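Local structure of lytic polysaccharide monooxygenase (Neurospora crassa, 4QI8) at residues Ile89-Ile102 against Val125-Arg139. The protein is a secreted copper-dependent monooxygenase of the AA9 family that probably cleaves cellulose chains oxidatively at their glycosidic bonds. Sequence-based numbering, arbitrary orientation.
Sequences INSWTGEGAVWFKI and VKIPSCIKSGSYLLR
Arg139 CD lies over one face of the Trp99 indole, and Arg139 CB comes 3.5 Å from Trp99 CZ3, while Leu137 slants in at the six-membered ring, its CB 3.5 Å from Trp99 CH2. Trp92, whose face lies under the backbone N of Gly94, meets Leu137 CD1 obliquely through CE3 at 3.8 Å. At the edge of the Phe100 ring, near its plane, comes Tyr136 CE2, and Ile131 CG2 approaches the same ring end obliquely. Trp99 NE1 donates to Gly94 O (2.9 Å), on a lone pair in the carbonyl plane but bent to 142° at the hydrogen, tying the indole back to the loop that leads into its strand. Cutting Trp99 back to an alanine is likely to open a gap beside Leu137 and the Arg139 methylenes, and to leave Gly94 O without this donor. Within the AA9 beta-sandwich, strands 99-104 and 134-144 flank strand 76-82 in one sheet; the two segments meet through side chains, with no direct hydrogen bond between them. Ile102 bridges the two sheets: with CG1 between backbone N and carbonyl carbon (chi1 62°), its CD1 lies 3.8 Å from Val125 CG1, and its CG2 branch packs on Pro128 CG. A water donates to both Ile102 O and Lys126 O; another joins Ile89 N to Ser135 OG.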
# COMPACT_ATOMS: atom_id res chain seq x y z
N ILE A 89 -16.94 -1.25 8.23
CA ILE A 89 -15.54 -1.39 7.87
C ILE A 89 -14.85 -2.52 8.63
O ILE A 89 -14.00 -3.19 8.05
CB ILE A 89 -14.79 -0.06 8.05
CG1 ILE A 89 -13.34 -0.22 7.58
CG2 ILE A 89 -14.87 0.43 9.48
CD1 ILE A 89 -12.66 1.06 7.23
N ASN A 90 -15.21 -2.77 9.89
CA ASN A 90 -14.53 -3.81 10.65
C ASN A 90 -14.68 -5.18 10.01
O ASN A 90 -13.82 -6.03 10.15
CB ASN A 90 -15.07 -3.90 12.08
CG ASN A 90 -14.60 -2.79 12.98
OD1 ASN A 90 -13.61 -2.11 12.69
ND2 ASN A 90 -15.30 -2.60 14.09
N SER A 91 -15.78 -5.38 9.30
CA SER A 91 -16.10 -6.68 8.72
C SER A 91 -15.68 -6.79 7.25
O SER A 91 -15.68 -7.88 6.68
CB SER A 91 -17.60 -6.96 8.87
OG SER A 91 -18.01 -6.95 10.24
N TRP A 92 -15.31 -5.67 6.63
CA TRP A 92 -15.11 -5.65 5.18
C TRP A 92 -13.68 -5.99 4.80
O TRP A 92 -12.74 -5.31 5.20
CB TRP A 92 -15.49 -4.28 4.64
CG TRP A 92 -15.68 -4.22 3.16
CD1 TRP A 92 -16.68 -4.81 2.44
CD2 TRP A 92 -14.88 -3.52 2.21
NE1 TRP A 92 -16.55 -4.52 1.10
CE2 TRP A 92 -15.45 -3.72 0.93
CE3 TRP A 92 -13.74 -2.72 2.31
CZ2 TRP A 92 -14.91 -3.16 -0.22
CZ3 TRP A 92 -13.21 -2.16 1.17
CH2 TRP A 92 -13.80 -2.37 -0.08
N THR A 93 -13.49 -7.05 4.01
CA THR A 93 -12.14 -7.49 3.66
C THR A 93 -11.54 -6.77 2.45
O THR A 93 -10.33 -6.75 2.28
CB THR A 93 -12.11 -9.00 3.41
OG1 THR A 93 -12.92 -9.29 2.26
CG2 THR A 93 -12.65 -9.76 4.60
N GLY A 94 -12.39 -6.19 1.61
CA GLY A 94 -11.91 -5.51 0.42
C GLY A 94 -11.69 -6.45 -0.74
O GLY A 94 -10.72 -6.33 -1.48
N GLU A 95 -12.61 -7.38 -0.92
CA GLU A 95 -12.54 -8.28 -2.08
C GLU A 95 -13.17 -7.66 -3.32
O GLU A 95 -13.93 -6.70 -3.24
CB GLU A 95 -13.09 -9.65 -1.73
CG GLU A 95 -12.15 -10.29 -0.70
CD GLU A 95 -12.53 -11.69 -0.25
OE1 GLU A 95 -11.99 -12.67 -0.83
OE2 GLU A 95 -13.31 -11.82 0.71
N GLY A 96 -12.80 -8.19 -4.48
CA GLY A 96 -13.28 -7.64 -5.73
C GLY A 96 -12.46 -6.47 -6.22
O GLY A 96 -11.44 -6.10 -5.62
N ALA A 97 -12.89 -5.88 -7.33
CA ALA A 97 -12.13 -4.84 -8.00
C ALA A 97 -12.49 -3.49 -7.40
O ALA A 97 -13.26 -2.72 -7.96
CB ALA A 97 -12.42 -4.86 -9.49
N VAL A 98 -11.92 -3.23 -6.23
CA VAL A 98 -12.29 -2.08 -5.41
C VAL A 98 -11.12 -1.16 -5.07
O VAL A 98 -11.32 -0.08 -4.54
CB VAL A 98 -12.97 -2.54 -4.09
CG1 VAL A 98 -14.27 -3.25 -4.40
CG2 VAL A 98 -12.06 -3.43 -3.24
N TRP A 99 -9.89 -1.58 -5.37
CA TRP A 99 -8.71 -0.84 -4.96
C TRP A 99 -8.23 0.08 -6.07
O TRP A 99 -8.02 -0.38 -7.19
CB TRP A 99 -7.58 -1.82 -4.61
CG TRP A 99 -7.89 -2.71 -3.44
CD1 TRP A 99 -8.44 -3.95 -3.48
CD2 TRP A 99 -7.66 -2.42 -2.06
NE1 TRP A 99 -8.57 -4.46 -2.21
CE2 TRP A 99 -8.11 -3.53 -1.32
CE3 TRP A 99 -7.14 -1.31 -1.38
CZ2 TRP A 99 -8.03 -3.57 0.08
CZ3 TRP A 99 -7.07 -1.35 0.00
CH2 TRP A 99 -7.50 -2.48 0.71
N PHE A 100 -8.04 1.36 -5.75
CA PHE A 100 -7.42 2.28 -6.70
C PHE A 100 -6.15 2.84 -6.09
O PHE A 100 -6.05 3.06 -4.88
CB PHE A 100 -8.38 3.38 -7.18
CG PHE A 100 -8.97 4.25 -6.09
CD1 PHE A 100 -10.08 3.84 -5.38
CD2 PHE A 100 -8.44 5.50 -5.83
CE1 PHE A 100 -10.63 4.64 -4.40
CE2 PHE A 100 -9.00 6.32 -4.87
CZ PHE A 100 -10.10 5.89 -4.15
N LYS A 101 -5.17 3.03 -6.96
CA LYS A 101 -3.86 3.50 -6.56
C LYS A 101 -3.86 5.00 -6.41
O LYS A 101 -4.33 5.71 -7.31
CB LYS A 101 -2.84 3.08 -7.61
CG LYS A 101 -1.40 3.46 -7.28
CD LYS A 101 -0.45 3.12 -8.42
CE LYS A 101 -0.16 1.64 -8.51
NZ LYS A 101 0.59 1.33 -9.76
N ILE A 102 -3.33 5.49 -5.30
CA ILE A 102 -3.20 6.93 -5.09
C ILE A 102 -1.75 7.42 -5.06
O ILE A 102 -1.52 8.63 -5.05
CB ILE A 102 -3.97 7.43 -3.84
CG1 ILE A 102 -3.44 6.79 -2.56
CG2 ILE A 102 -5.45 7.18 -4.02
CD1 ILE A 102 -4.01 7.44 -1.31
N VAL A 125 1.07 10.48 2.93
CA VAL A 125 0.11 9.93 2.00
C VAL A 125 -0.95 10.98 1.75
O VAL A 125 -1.71 11.33 2.65
CB VAL A 125 -0.56 8.64 2.54
CG1 VAL A 125 -1.52 8.08 1.53
CG2 VAL A 125 0.47 7.59 2.92
N LYS A 126 -0.99 11.51 0.53
CA LYS A 126 -1.97 12.52 0.19
C LYS A 126 -3.28 11.88 -0.24
O LYS A 126 -3.34 11.13 -1.23
CB LYS A 126 -1.44 13.47 -0.89
CG LYS A 126 -2.39 14.64 -1.23
CD LYS A 126 -2.87 15.44 0.01
CE LYS A 126 -2.12 16.76 0.21
NZ LYS A 126 -2.50 17.44 1.49
N ILE A 127 -4.33 12.15 0.51
CA ILE A 127 -5.66 11.63 0.23
C ILE A 127 -6.34 12.55 -0.79
O ILE A 127 -6.46 13.75 -0.55
CB ILE A 127 -6.51 11.59 1.52
CG1 ILE A 127 -5.81 10.75 2.61
CG2 ILE A 127 -7.90 11.05 1.23
CD1 ILE A 127 -5.60 9.27 2.28
N PRO A 128 -6.78 12.01 -1.94
CA PRO A 128 -7.42 12.87 -2.95
C PRO A 128 -8.60 13.67 -2.41
O PRO A 128 -9.38 13.16 -1.60
CB PRO A 128 -7.91 11.86 -3.99
CG PRO A 128 -6.95 10.73 -3.87
CD PRO A 128 -6.66 10.62 -2.41
N SER A 129 -8.73 14.91 -2.85
CA SER A 129 -9.79 15.80 -2.36
C SER A 129 -11.16 15.41 -2.88
O SER A 129 -12.18 15.71 -2.25
CB SER A 129 -9.50 17.24 -2.77
OG SER A 129 -9.53 17.40 -4.19
N CYS A 130 -11.18 14.77 -4.04
CA CYS A 130 -12.41 14.67 -4.81
C CYS A 130 -13.19 13.38 -4.59
O CYS A 130 -14.32 13.25 -5.09
CB CYS A 130 -12.11 14.84 -6.30
SG CYS A 130 -10.94 13.60 -6.97
N ILE A 131 -12.62 12.42 -3.87
CA ILE A 131 -13.28 11.13 -3.71
C ILE A 131 -14.43 11.23 -2.71
O ILE A 131 -14.50 12.15 -1.89
CB ILE A 131 -12.28 10.01 -3.32
CG1 ILE A 131 -11.57 10.35 -2.01
CG2 ILE A 131 -11.28 9.80 -4.45
CD1 ILE A 131 -10.72 9.23 -1.49
N LYS A 132 -15.35 10.27 -2.79
CA LYS A 132 -16.56 10.30 -1.97
C LYS A 132 -16.26 9.99 -0.51
O LYS A 132 -15.52 9.06 -0.20
CB LYS A 132 -17.56 9.27 -2.51
CG LYS A 132 -19.02 9.60 -2.27
CD LYS A 132 -19.94 8.49 -2.75
CE LYS A 132 -21.15 8.37 -1.84
NZ LYS A 132 -22.13 7.34 -2.30
N SER A 133 -16.84 10.76 0.40
CA SER A 133 -16.71 10.49 1.82
C SER A 133 -17.21 9.09 2.12
O SER A 133 -18.08 8.56 1.43
CB SER A 133 -17.50 11.49 2.65
OG SER A 133 -18.88 11.40 2.34
N GLY A 134 -16.63 8.47 3.14
CA GLY A 134 -17.06 7.16 3.58
C GLY A 134 -15.95 6.47 4.33
O GLY A 134 -14.92 7.06 4.61
N SER A 135 -16.18 5.22 4.68
CA SER A 135 -15.13 4.40 5.28
C SER A 135 -14.27 3.80 4.19
O SER A 135 -14.78 3.40 3.15
CB SER A 135 -15.73 3.31 6.14
OG SER A 135 -16.48 3.87 7.21
N TYR A 136 -12.96 3.72 4.45
CA TYR A 136 -11.99 3.24 3.47
C TYR A 136 -10.93 2.38 4.12
O TYR A 136 -10.56 2.59 5.29
CB TYR A 136 -11.24 4.41 2.83
CG TYR A 136 -11.97 5.19 1.76
CD1 TYR A 136 -12.93 6.14 2.09
CD2 TYR A 136 -11.66 5.01 0.42
CE1 TYR A 136 -13.58 6.88 1.11
CE2 TYR A 136 -12.30 5.74 -0.57
CZ TYR A 136 -13.24 6.68 -0.22
OH TYR A 136 -13.86 7.38 -1.23
N LEU A 137 -10.39 1.43 3.35
CA LEU A 137 -9.11 0.83 3.66
C LEU A 137 -8.02 1.55 2.88
O LEU A 137 -8.20 1.87 1.70
CB LEU A 137 -9.10 -0.64 3.29
CG LEU A 137 -10.14 -1.49 4.03
CD1 LEU A 137 -10.14 -2.92 3.49
CD2 LEU A 137 -9.85 -1.50 5.51
N LEU A 138 -6.89 1.78 3.55
CA LEU A 138 -5.69 2.32 2.93
C LEU A 138 -4.62 1.25 3.00
O LEU A 138 -4.17 0.89 4.09
CB LEU A 138 -5.23 3.58 3.65
CG LEU A 138 -3.89 4.16 3.19
CD1 LEU A 138 -3.89 4.62 1.74
CD2 LEU A 138 -3.51 5.30 4.11
N ARG A 139 -4.27 0.70 1.84
CA ARG A 139 -3.26 -0.35 1.74
C ARG A 139 -1.90 0.28 1.47
O ARG A 139 -1.74 1.04 0.51
CB ARG A 139 -3.64 -1.32 0.61
CG ARG A 139 -2.61 -2.40 0.31
CD ARG A 139 -3.12 -3.30 -0.80
NE ARG A 139 -2.17 -4.35 -1.15
CZ ARG A 139 -1.14 -4.19 -1.96
NH1 ARG A 139 -0.93 -3.01 -2.55
NH2 ARG A 139 -0.31 -5.20 -2.20
O HOH W 1 -18.05 1.45 8.14
O HOH W 2 -1.27 10.11 -2.68